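Local coordinates for protein CsuC (Acinetobacter baumannii, PDB 6FJY) that probably acts as a pilus-assembly chaperone of the archaic chaperone-usher pathway, holding the tip adhesion subunit CsuE before it is built into Csu pili, at residues A[15-20]-A[73-78]; A[40-45]-A[201-206]; A[91-96]-A[113-118]; A[149-154]-A[234-239]. All blocks are in the same frame, centred on the assembly; numbering follows the deposited sequence.

Contact 1 of 4, residues A[15-20]-A[73-78]; sequences NEKATA and RLTKSV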
# COMPACT_ATOMS: atom_id res chain seq x y z
N ASN A 15 -6.79 -8.91 -14.89
CA ASN A 15 -8.08 -8.41 -15.36
C ASN A 15 -8.30 -6.93 -15.04
O ASN A 15 -9.41 -6.43 -15.22
CB ASN A 15 -9.22 -9.24 -14.79
CG ASN A 15 -9.26 -9.24 -13.27
OD1 ASN A 15 -8.62 -8.41 -12.61
ND2 ASN A 15 -10.03 -10.15 -12.70
N GLU A 16 -7.28 -6.24 -14.54
CA GLU A 16 -7.34 -4.81 -14.25
C GLU A 16 -6.53 -4.04 -15.28
O GLU A 16 -5.40 -4.41 -15.59
CB GLU A 16 -6.81 -4.52 -12.85
CG GLU A 16 -7.68 -5.03 -11.70
CD GLU A 16 -7.03 -4.82 -10.35
OE1 GLU A 16 -5.87 -4.34 -10.31
OE2 GLU A 16 -7.67 -5.10 -9.32
N LYS A 17 -7.11 -2.97 -15.81
CA LYS A 17 -6.39 -2.10 -16.73
C LYS A 17 -5.54 -1.05 -16.00
O LYS A 17 -4.66 -0.45 -16.62
CB LYS A 17 -7.37 -1.46 -17.71
CG LYS A 17 -7.53 0.03 -17.60
CD LYS A 17 -7.61 0.65 -18.98
CE LYS A 17 -6.40 0.25 -19.81
NZ LYS A 17 -6.42 0.90 -21.15
N ALA A 18 -5.80 -0.82 -14.72
CA ALA A 18 -5.03 0.18 -13.98
C ALA A 18 -5.23 -0.03 -12.49
O ALA A 18 -6.14 -0.75 -12.05
CB ALA A 18 -5.43 1.60 -14.40
N THR A 19 -4.35 0.59 -11.71
CA THR A 19 -4.49 0.68 -10.26
C THR A 19 -4.19 2.11 -9.84
O THR A 19 -3.70 2.93 -10.62
CB THR A 19 -3.57 -0.28 -9.52
OG1 THR A 19 -3.93 -0.32 -8.13
CG2 THR A 19 -2.13 0.15 -9.65
N ALA A 20 -4.47 2.40 -8.57
CA ALA A 20 -4.36 3.75 -8.03
C ALA A 20 -3.41 3.78 -6.84
O ALA A 20 -3.36 2.83 -6.05
CB ALA A 20 -5.74 4.30 -7.62
N ARG A 73 -2.92 7.53 -11.00
CA ARG A 73 -3.42 6.45 -11.83
C ARG A 73 -2.25 5.80 -12.55
O ARG A 73 -1.45 6.49 -13.19
CB ARG A 73 -4.42 7.01 -12.83
CG ARG A 73 -5.49 6.09 -13.29
CD ARG A 73 -6.40 6.81 -14.26
NE ARG A 73 -7.50 7.50 -13.59
CZ ARG A 73 -8.60 6.89 -13.16
NH1 ARG A 73 -8.75 5.58 -13.32
NH2 ARG A 73 -9.55 7.60 -12.57
N LEU A 74 -2.12 4.48 -12.41
CA LEU A 74 -1.12 3.70 -13.14
C LEU A 74 -1.86 2.80 -14.11
O LEU A 74 -2.49 1.82 -13.70
CB LEU A 74 -0.25 2.89 -12.19
CG LEU A 74 0.40 3.70 -11.07
CD1 LEU A 74 1.18 2.79 -10.17
CD2 LEU A 74 1.32 4.74 -11.69
N THR A 75 -1.76 3.12 -15.40
CA THR A 75 -2.57 2.48 -16.44
C THR A 75 -1.67 1.74 -17.43
O THR A 75 -0.67 2.29 -17.90
CB THR A 75 -3.41 3.52 -17.18
OG1 THR A 75 -4.21 4.25 -16.24
CG2 THR A 75 -4.35 2.84 -18.17
N LYS A 76 -2.05 0.49 -17.74
CA LYS A 76 -1.35 -0.30 -18.76
C LYS A 76 -1.68 0.23 -20.15
O LYS A 76 -2.85 0.35 -20.51
CB LYS A 76 -1.73 -1.77 -18.67
CG LYS A 76 -1.43 -2.41 -17.36
CD LYS A 76 -1.68 -3.90 -17.36
CE LYS A 76 -3.09 -4.28 -17.68
NZ LYS A 76 -3.28 -5.70 -17.30
N SER A 77 -0.65 0.56 -20.92
CA SER A 77 -0.86 1.02 -22.29
C SER A 77 -1.13 -0.14 -23.23
O SER A 77 -1.81 0.04 -24.25
CB SER A 77 0.37 1.76 -22.78
OG SER A 77 1.44 0.84 -22.95
N VAL A 78 -0.58 -1.31 -22.93
CA VAL A 78 -0.72 -2.50 -23.74
C VAL A 78 -0.91 -3.68 -22.80
O VAL A 78 -0.70 -3.57 -21.59
CB VAL A 78 0.51 -2.73 -24.66
CG1 VAL A 78 0.71 -1.55 -25.60
CG2 VAL A 78 1.75 -2.96 -23.82

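Contact 2 of 4, residues A[40-45]-A[201-206]; sequences WNQDGL and STVKFA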
# COMPACT_ATOMS: atom_id res chain seq x y z
N TRP A 40 11.95 -2.62 -14.52
CA TRP A 40 12.91 -3.14 -13.56
C TRP A 40 13.29 -4.56 -13.97
O TRP A 40 12.43 -5.43 -14.08
CB TRP A 40 12.28 -3.12 -12.17
CG TRP A 40 13.09 -3.67 -11.05
CD1 TRP A 40 14.42 -3.92 -11.03
CD2 TRP A 40 12.58 -4.07 -9.76
NE1 TRP A 40 14.78 -4.44 -9.81
CE2 TRP A 40 13.67 -4.54 -9.01
CE3 TRP A 40 11.31 -4.05 -9.18
CZ2 TRP A 40 13.54 -5.01 -7.71
CZ3 TRP A 40 11.17 -4.53 -7.89
CH2 TRP A 40 12.29 -5.00 -7.16
N ASN A 41 14.58 -4.78 -14.19
CA ASN A 41 15.08 -6.10 -14.55
C ASN A 41 16.35 -6.35 -13.76
O ASN A 41 16.92 -5.44 -13.17
CB ASN A 41 15.35 -6.24 -16.06
CG ASN A 41 16.45 -5.31 -16.56
OD1 ASN A 41 17.64 -5.61 -16.44
ND2 ASN A 41 16.05 -4.18 -17.13
N GLN A 42 16.74 -7.62 -13.69
CA GLN A 42 18.01 -7.94 -13.06
C GLN A 42 18.94 -8.63 -14.05
O GLN A 42 19.52 -9.69 -13.77
CB GLN A 42 17.77 -8.80 -11.81
CG GLN A 42 17.11 -8.03 -10.65
CD GLN A 42 16.76 -8.92 -9.46
OE1 GLN A 42 16.53 -10.12 -9.60
NE2 GLN A 42 16.72 -8.33 -8.28
N ASP A 43 19.16 -7.97 -15.18
CA ASP A 43 20.08 -8.45 -16.20
C ASP A 43 21.48 -7.96 -15.85
O ASP A 43 21.66 -6.84 -15.36
CB ASP A 43 19.66 -7.95 -17.58
CG ASP A 43 18.37 -8.59 -18.06
OD1 ASP A 43 18.07 -9.73 -17.65
OD2 ASP A 43 17.64 -7.94 -18.84
N GLY A 44 22.47 -8.80 -16.11
CA GLY A 44 23.82 -8.52 -15.66
C GLY A 44 24.01 -8.76 -14.18
O GLY A 44 24.96 -8.23 -13.59
N LEU A 45 23.14 -9.57 -13.58
CA LEU A 45 23.19 -9.95 -12.16
C LEU A 45 23.07 -8.74 -11.23
O LEU A 45 23.54 -8.77 -10.10
CB LEU A 45 24.46 -10.74 -11.86
CG LEU A 45 24.43 -12.24 -12.18
CD1 LEU A 45 23.51 -12.58 -13.34
CD2 LEU A 45 25.83 -12.71 -12.47
N SER A 201 15.18 -14.71 -13.05
CA SER A 201 16.33 -13.82 -12.97
C SER A 201 17.35 -14.38 -12.00
O SER A 201 17.05 -15.27 -11.19
CB SER A 201 15.92 -12.40 -12.52
OG SER A 201 14.88 -11.88 -13.34
N THR A 202 18.57 -13.85 -12.08
CA THR A 202 19.64 -14.17 -11.15
C THR A 202 20.30 -12.87 -10.72
O THR A 202 20.50 -11.97 -11.55
CB THR A 202 20.70 -15.11 -11.78
OG1 THR A 202 20.09 -16.35 -12.18
CG2 THR A 202 21.85 -15.39 -10.81
N VAL A 203 20.60 -12.75 -9.42
CA VAL A 203 21.32 -11.60 -8.89
C VAL A 203 22.42 -12.09 -7.97
O VAL A 203 22.40 -13.22 -7.49
CB VAL A 203 20.40 -10.62 -8.12
CG1 VAL A 203 19.89 -9.56 -9.06
CG2 VAL A 203 19.27 -11.36 -7.46
N LYS A 204 23.38 -11.20 -7.71
CA LYS A 204 24.51 -11.51 -6.85
C LYS A 204 24.68 -10.43 -5.78
O LYS A 204 24.31 -9.27 -5.98
CB LYS A 204 25.81 -11.68 -7.65
CG LYS A 204 26.10 -10.62 -8.69
CD LYS A 204 27.36 -10.99 -9.46
CE LYS A 204 27.74 -9.96 -10.51
NZ LYS A 204 29.00 -10.35 -11.21
N PHE A 205 25.25 -10.83 -4.64
CA PHE A 205 25.42 -9.91 -3.52
C PHE A 205 26.85 -9.92 -3.02
O PHE A 205 27.73 -10.54 -3.63
CB PHE A 205 24.49 -10.31 -2.37
CG PHE A 205 23.04 -10.08 -2.65
CD1 PHE A 205 22.62 -9.07 -3.49
CD2 PHE A 205 22.08 -10.89 -2.06
CE1 PHE A 205 21.27 -8.86 -3.74
CE2 PHE A 205 20.74 -10.70 -2.31
CZ PHE A 205 20.33 -9.68 -3.15
N ALA A 206 27.10 -9.25 -1.90
CA ALA A 206 28.42 -9.12 -1.30
C ALA A 206 28.43 -9.88 0.01
O ALA A 206 27.60 -9.59 0.89
CB ALA A 206 28.79 -7.65 -1.09
O HOH W 1 19.02 -12.19 -14.60

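Contact 3 of 4, residues A[91-96]-A[113-118]; sequences IVDELP and QMRYSI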
# COMPACT_ATOMS: atom_id res chain seq x y z
N ILE A 91 8.69 5.80 -9.07
CA ILE A 91 9.57 6.80 -8.48
C ILE A 91 8.81 8.11 -8.36
O ILE A 91 8.48 8.75 -9.37
CB ILE A 91 10.85 7.01 -9.29
CG1 ILE A 91 11.63 5.70 -9.48
CG2 ILE A 91 11.74 8.02 -8.57
CD1 ILE A 91 12.16 5.13 -8.21
N VAL A 92 8.56 8.55 -7.12
CA VAL A 92 7.92 9.83 -6.89
C VAL A 92 8.83 10.72 -6.04
O VAL A 92 9.32 10.30 -4.98
CB VAL A 92 6.50 9.70 -6.30
CG1 VAL A 92 6.08 8.24 -6.15
CG2 VAL A 92 6.33 10.53 -5.05
N ASP A 93 9.11 11.91 -6.56
CA ASP A 93 10.01 12.88 -5.96
C ASP A 93 9.18 13.99 -5.30
O ASP A 93 8.39 14.66 -5.98
CB ASP A 93 10.92 13.46 -7.04
CG ASP A 93 11.98 12.48 -7.48
OD1 ASP A 93 12.79 12.07 -6.63
OD2 ASP A 93 12.01 12.10 -8.68
N GLU A 94 9.36 14.17 -3.99
CA GLU A 94 8.54 15.07 -3.18
C GLU A 94 9.36 16.28 -2.76
O GLU A 94 10.35 16.15 -2.04
CB GLU A 94 8.00 14.34 -1.94
CG GLU A 94 7.00 15.14 -1.07
CD GLU A 94 7.65 15.81 0.14
OE1 GLU A 94 8.88 15.71 0.29
OE2 GLU A 94 6.92 16.43 0.94
N LEU A 95 8.92 17.47 -3.19
CA LEU A 95 9.64 18.72 -2.94
C LEU A 95 8.77 19.68 -2.15
O LEU A 95 7.91 20.36 -2.73
CB LEU A 95 10.09 19.36 -4.26
CG LEU A 95 9.83 18.66 -5.61
CD1 LEU A 95 10.08 19.62 -6.76
CD2 LEU A 95 10.64 17.36 -5.82
N PRO A 96 8.93 19.75 -0.81
CA PRO A 96 8.30 20.78 0.03
C PRO A 96 8.55 22.20 -0.48
O PRO A 96 7.68 22.76 -1.15
CB PRO A 96 8.97 20.58 1.39
CG PRO A 96 9.29 19.14 1.42
CD PRO A 96 9.63 18.74 0.00
N GLN A 113 14.79 16.90 0.36
CA GLN A 113 13.60 16.53 -0.39
C GLN A 113 13.56 15.00 -0.48
O GLN A 113 14.60 14.34 -0.37
CB GLN A 113 13.59 17.19 -1.76
CG GLN A 113 14.72 16.78 -2.66
CD GLN A 113 14.72 17.57 -3.96
OE1 GLN A 113 14.29 18.72 -4.00
NE2 GLN A 113 15.23 16.97 -5.03
N MET A 114 12.35 14.46 -0.59
CA MET A 114 12.13 13.02 -0.54
C MET A 114 12.09 12.40 -1.93
O MET A 114 11.74 13.06 -2.91
CB MET A 114 10.83 12.66 0.18
CG MET A 114 10.72 13.12 1.60
SD MET A 114 12.15 12.68 2.57
CE MET A 114 12.72 14.34 2.75
N ARG A 115 12.44 11.12 -1.98
CA ARG A 115 12.29 10.30 -3.17
C ARG A 115 11.84 8.92 -2.73
O ARG A 115 12.51 8.27 -1.93
CB ARG A 115 13.60 10.23 -3.96
CG ARG A 115 13.53 9.41 -5.25
CD ARG A 115 14.82 9.61 -6.02
NE ARG A 115 14.78 9.03 -7.36
CZ ARG A 115 15.68 8.18 -7.84
NH1 ARG A 115 16.70 7.80 -7.08
NH2 ARG A 115 15.57 7.72 -9.07
N TYR A 116 10.70 8.47 -3.24
CA TYR A 116 10.15 7.16 -2.92
C TYR A 116 10.40 6.24 -4.10
O TYR A 116 9.97 6.52 -5.22
CB TYR A 116 8.66 7.23 -2.62
CG TYR A 116 8.32 7.91 -1.31
CD1 TYR A 116 8.20 9.29 -1.23
CD2 TYR A 116 8.09 7.16 -0.16
CE1 TYR A 116 7.89 9.91 -0.03
CE2 TYR A 116 7.78 7.78 1.04
CZ TYR A 116 7.69 9.15 1.10
OH TYR A 116 7.37 9.76 2.29
N SER A 117 11.12 5.15 -3.84
CA SER A 117 11.28 4.06 -4.80
C SER A 117 10.35 2.94 -4.36
O SER A 117 10.53 2.34 -3.29
CB SER A 117 12.74 3.59 -4.87
OG SER A 117 12.87 2.58 -5.86
N ILE A 118 9.33 2.68 -5.17
CA ILE A 118 8.21 1.83 -4.79
C ILE A 118 8.12 0.66 -5.78
O ILE A 118 8.09 0.90 -6.99
CB ILE A 118 6.89 2.61 -4.73
CG1 ILE A 118 6.85 3.48 -3.46
CG2 ILE A 118 5.71 1.68 -4.82
CD1 ILE A 118 5.70 4.46 -3.44

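Contact 4 of 4, residues A[149-154]-A[234-239]; sequences LQWSVR and IEITKM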
# COMPACT_ATOMS: atom_id res chain seq x y z
N LEU A 149 14.04 -20.79 -5.77
CA LEU A 149 15.32 -20.13 -5.57
C LEU A 149 16.45 -21.14 -5.42
O LEU A 149 16.33 -22.14 -4.72
CB LEU A 149 15.28 -19.20 -4.34
CG LEU A 149 14.22 -18.10 -4.37
CD1 LEU A 149 14.36 -17.17 -3.17
CD2 LEU A 149 14.31 -17.31 -5.66
N GLN A 150 17.56 -20.83 -6.09
CA GLN A 150 18.80 -21.58 -5.98
C GLN A 150 19.93 -20.60 -5.72
O GLN A 150 19.86 -19.43 -6.09
CB GLN A 150 19.07 -22.38 -7.26
CG GLN A 150 18.38 -23.72 -7.30
CD GLN A 150 18.42 -24.34 -8.67
OE1 GLN A 150 19.27 -24.01 -9.49
NE2 GLN A 150 17.46 -25.22 -8.93
N TRP A 151 20.96 -21.09 -5.05
CA TRP A 151 22.13 -20.29 -4.72
C TRP A 151 23.40 -21.01 -5.17
O TRP A 151 23.39 -22.20 -5.50
CB TRP A 151 22.20 -19.98 -3.22
CG TRP A 151 22.53 -21.15 -2.34
CD1 TRP A 151 21.67 -22.06 -1.84
CD2 TRP A 151 23.83 -21.50 -1.85
NE1 TRP A 151 22.34 -22.97 -1.07
CE2 TRP A 151 23.67 -22.65 -1.06
CE3 TRP A 151 25.10 -20.96 -2.00
CZ2 TRP A 151 24.74 -23.28 -0.42
CZ3 TRP A 151 26.17 -21.58 -1.37
CH2 TRP A 151 25.98 -22.73 -0.59
N SER A 152 24.48 -20.24 -5.20
CA SER A 152 25.83 -20.67 -5.51
C SER A 152 26.76 -19.52 -5.15
O SER A 152 26.36 -18.35 -5.23
CB SER A 152 26.00 -21.05 -6.99
OG SER A 152 26.07 -19.91 -7.82
N VAL A 153 27.98 -19.86 -4.75
CA VAL A 153 28.97 -18.87 -4.34
C VAL A 153 30.19 -19.06 -5.22
O VAL A 153 30.81 -20.13 -5.21
CB VAL A 153 29.35 -19.01 -2.86
CG1 VAL A 153 30.52 -18.09 -2.54
CG2 VAL A 153 28.17 -18.69 -1.96
N ARG A 154 30.52 -18.04 -6.00
CA ARG A 154 31.71 -18.04 -6.83
C ARG A 154 32.44 -16.74 -6.58
O ARG A 154 31.84 -15.66 -6.65
CB ARG A 154 31.35 -18.20 -8.32
CG ARG A 154 30.91 -19.62 -8.72
CD ARG A 154 30.36 -19.66 -10.15
NE ARG A 154 30.04 -21.01 -10.60
CZ ARG A 154 28.84 -21.58 -10.50
NH1 ARG A 154 27.83 -20.91 -9.95
NH2 ARG A 154 28.64 -22.81 -10.95
N ILE A 234 11.02 -19.87 3.28
CA ILE A 234 11.30 -20.40 1.96
C ILE A 234 12.67 -21.05 1.99
O ILE A 234 13.60 -20.54 2.63
CB ILE A 234 11.21 -19.28 0.90
CG1 ILE A 234 11.51 -19.82 -0.49
CG2 ILE A 234 12.14 -18.12 1.26
CD1 ILE A 234 11.26 -18.81 -1.59
N GLU A 235 12.78 -22.21 1.35
CA GLU A 235 14.04 -22.94 1.29
C GLU A 235 14.67 -22.78 -0.09
O GLU A 235 13.98 -22.85 -1.11
CB GLU A 235 13.86 -24.41 1.63
CG GLU A 235 12.77 -25.13 0.86
CD GLU A 235 12.58 -26.56 1.36
OE1 GLU A 235 12.63 -26.75 2.60
OE2 GLU A 235 12.41 -27.47 0.53
N ILE A 236 15.98 -22.56 -0.11
CA ILE A 236 16.73 -22.31 -1.33
C ILE A 236 17.93 -23.25 -1.34
O ILE A 236 18.74 -23.24 -0.41
CB ILE A 236 17.17 -20.84 -1.44
CG1 ILE A 236 18.47 -20.71 -2.23
CG2 ILE A 236 17.29 -20.19 -0.08
CD1 ILE A 236 18.59 -19.39 -2.93
N THR A 237 18.00 -24.09 -2.36
CA THR A 237 19.02 -25.13 -2.47
C THR A 237 20.19 -24.65 -3.32
O THR A 237 20.07 -23.70 -4.10
CB THR A 237 18.42 -26.40 -3.05
OG1 THR A 237 18.02 -26.17 -4.41
CG2 THR A 237 17.20 -26.81 -2.24
N LYS A 238 21.33 -25.32 -3.18
CA LYS A 238 22.54 -24.90 -3.86
C LYS A 238 22.56 -25.36 -5.31
O LYS A 238 22.14 -26.48 -5.63
CB LYS A 238 23.77 -25.44 -3.12
CG LYS A 238 25.09 -25.19 -3.83
CD LYS A 238 26.27 -25.39 -2.89
CE LYS A 238 26.31 -26.79 -2.32
NZ LYS A 238 26.65 -27.79 -3.38
N MET A 239 23.06 -24.49 -6.19
CA MET A 239 23.27 -24.87 -7.59
C MET A 239 24.48 -25.79 -7.70
O MET A 239 25.58 -25.42 -7.27
CB MET A 239 23.46 -23.63 -8.47
CG MET A 239 22.19 -22.89 -8.85
SD MET A 239 22.46 -21.55 -10.02
CE MET A 239 22.96 -20.24 -8.92

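Contact 1 of 4, residues A[15-20]-A[73-78]
The carbon chain of K17 lies at a slant across T75, with CE of K17 3.7 Å from CG2 of T75. The first torsion of T75 (chi1 -55°) explains the methyl: OG1 stands beside the backbone N, and CG2 is turned anti to that N and over to the lysine. OG1 of T75 lies against the methyl of A18, 3.4 Å from its CB. A18 and T75 form a non-hydrogen-bonded antiparallel pair. They share one face of the sheet with A20 and R73. The hydrogen-bonded pair is T19 with L74. N of T19 gives to O of L74 at 3.0 Å, and N of L74 gives to O of T19 at 2.8 Å. This joins strands 18-25 and 69-76 in the Ig-like N-terminal domain of the PapD family. On the opposite face of the sheet, T19 and L74 lie side by side, and CG2 of T19 is 4.2 Å from CB of L74. I12 of strand 11-12 covers T19 and also K76. Just before strand 18-25 begins, N of K76 bonds to O of K17 at 3.0 Å. The K76 chain bends at chi3 (-59°), which brings NZ to the backbone of 15-17. There NZ of K76 makes a weak hydrogen bond to O of E16 at 3.0 Å. Strand 55-64 borders strand 69-76 through backbone bonds of R73 to S58 and T75 to I56.

Contact 2 of 4, residues A[40-45]-A[201-206]
A type II beta turn from Q42 to L45 rests against strand 201-204. The turn follows strand 31-41 of the PapD-like N-terminal domain, and the strand belongs to the five-strand sheet of the second domain. The contact is therefore part of the seam between the two domains of a PapD-type chaperone. Q42 carries one end. Its extended side chain crosses V203 obliquely, and CD of Q42 lies 3.2 Å from CG1 of V203. The amide is also fixed at its polar end: OE1 accepts from N of L198, and NE2 gives to O of Y196 and to OD1 of D47. L45 carries the other end. It meets K204 at about a right angle, with CB of L45 3.6 Å from CG of K204. K204 is extended beyond CG, and CD and CE cross against CB and CD2 of the leucine. CD1 of L45 turns to T202 and comes within 4.1 Å of CB of T202. Backbone pairing is slight. N of K204 makes a weak hydrogen bond to O of L45 at 3.4 Å. CA of L45 points its hydrogen almost straight at O of T202. An Asx turn braces the start of the loop, where N of D43 gives to OD1 of N41 in the carbonyl plane, on a lone pair. Near S201 a water bridges the two segments: it donates to O of Q42 at 2.7 Å and accepts from N of T202 at 3.1 Å.

Contact 3 of 4, residues A[91-96]-A[113-118]
Strands 91-95 and 113-118 run antiparallel, their axes 166° apart in direction, with V92-Y116 and E94-M114 as the hydrogen-bonded pairs. N of Y116 reaches O of V92 at 2.9 Å. N of E94 reaches O of M114 at 2.8 Å. On the face of I91, D93 and R115, the arginine carries the contact. Its CG is anti to the backbone N (chi1 -179°) and the chain is extended to NE, which carries CG and CD past the D93 carboxylate; the two side chains lie side by side. OD1 of D93 lies 3.1 Å from CG of R115, and its salt bridge to NE of R115 is long, at 3.7 Å. The carboxylate and guanidinium planes are nearly coplanar. CG2 of I91 touches NE of R115 at 3.4 Å. CD1 of I91 packs on OG of S117, which is bonded to R89. On the other face, E94 bends at chi2 and lays OE1 3.4 Å from CG of M114. This oxygen is buried and has no partner in the model. Strand 109-123 also pairs in parallel with a strand of the other protein chain. That is the donor-strand complementation of chaperone-usher systems, in which a chaperone strand completes the Ig-like fold of a pilus subunit.

Contact 4 of 4, residues A[149-154]-A[234-239]
W151 and K238 make the main contact. CA of K238 stands over the five-membered ring of W151, 3.6 Å from its centroid, in a CH-pi contact. CB and CD of K238 continue over the same indole, with CD of K238 3.5 Å from CH2 of W151. The indole is put there by chi1 of 71°, which sets CG of W151 in the crowded position between backbone N and carbonyl carbon. I236 meets the ring as well, its CG1 3.5 Å from CD1 of W151. The same isoleucine reaches back with CD1, which is 3.6 Å from CB of L149. M239 closes the other end. Its CG lies 3.2 Å from OE1 of Q150, and its CE packs on OG of S152. The backbones pair in parallel, Q150 with T237 and W151 with K238. N of W151 gives to O of T237 at 2.9 Å. N of M239 points at O of W151, but the modelled distance is too short to be trusted. N of T237 adds a weak bond to O of L149. The short strand axes cross at -44°. At the start, CD1 of L149 and CD1 of I234 touch, and L175 covers both residues. In the sheet of the second domain, strand 149-154 is central. Strand 162-167 runs antiparallel on one side, and strand 232-238 lies on the other, followed by 220-225, an outermost strand of the sheet within this chain.

How the contacts relate
From the N terminus, contact 1 closes the first long loop when strand 69-76 returns to strand 18-25. Contact 2 opens inside that loop at 40-45 and closes only at 201-206, so the two cross. Contact 3 follows contact 1 in series and is nested within the loop of contact 2. Contact 4 opens at 149-154, before contact 2 has closed, and ends near the C terminus at 234-239, so these also cross. Contacts 1 and 3 hold the N-terminal domain, and contact 4 lies in the second domain, its centre about 35 Å from the centres of contacts 1 and 3. Contact 2 ties the domains together, its centre about 14 Å from that of contact 4.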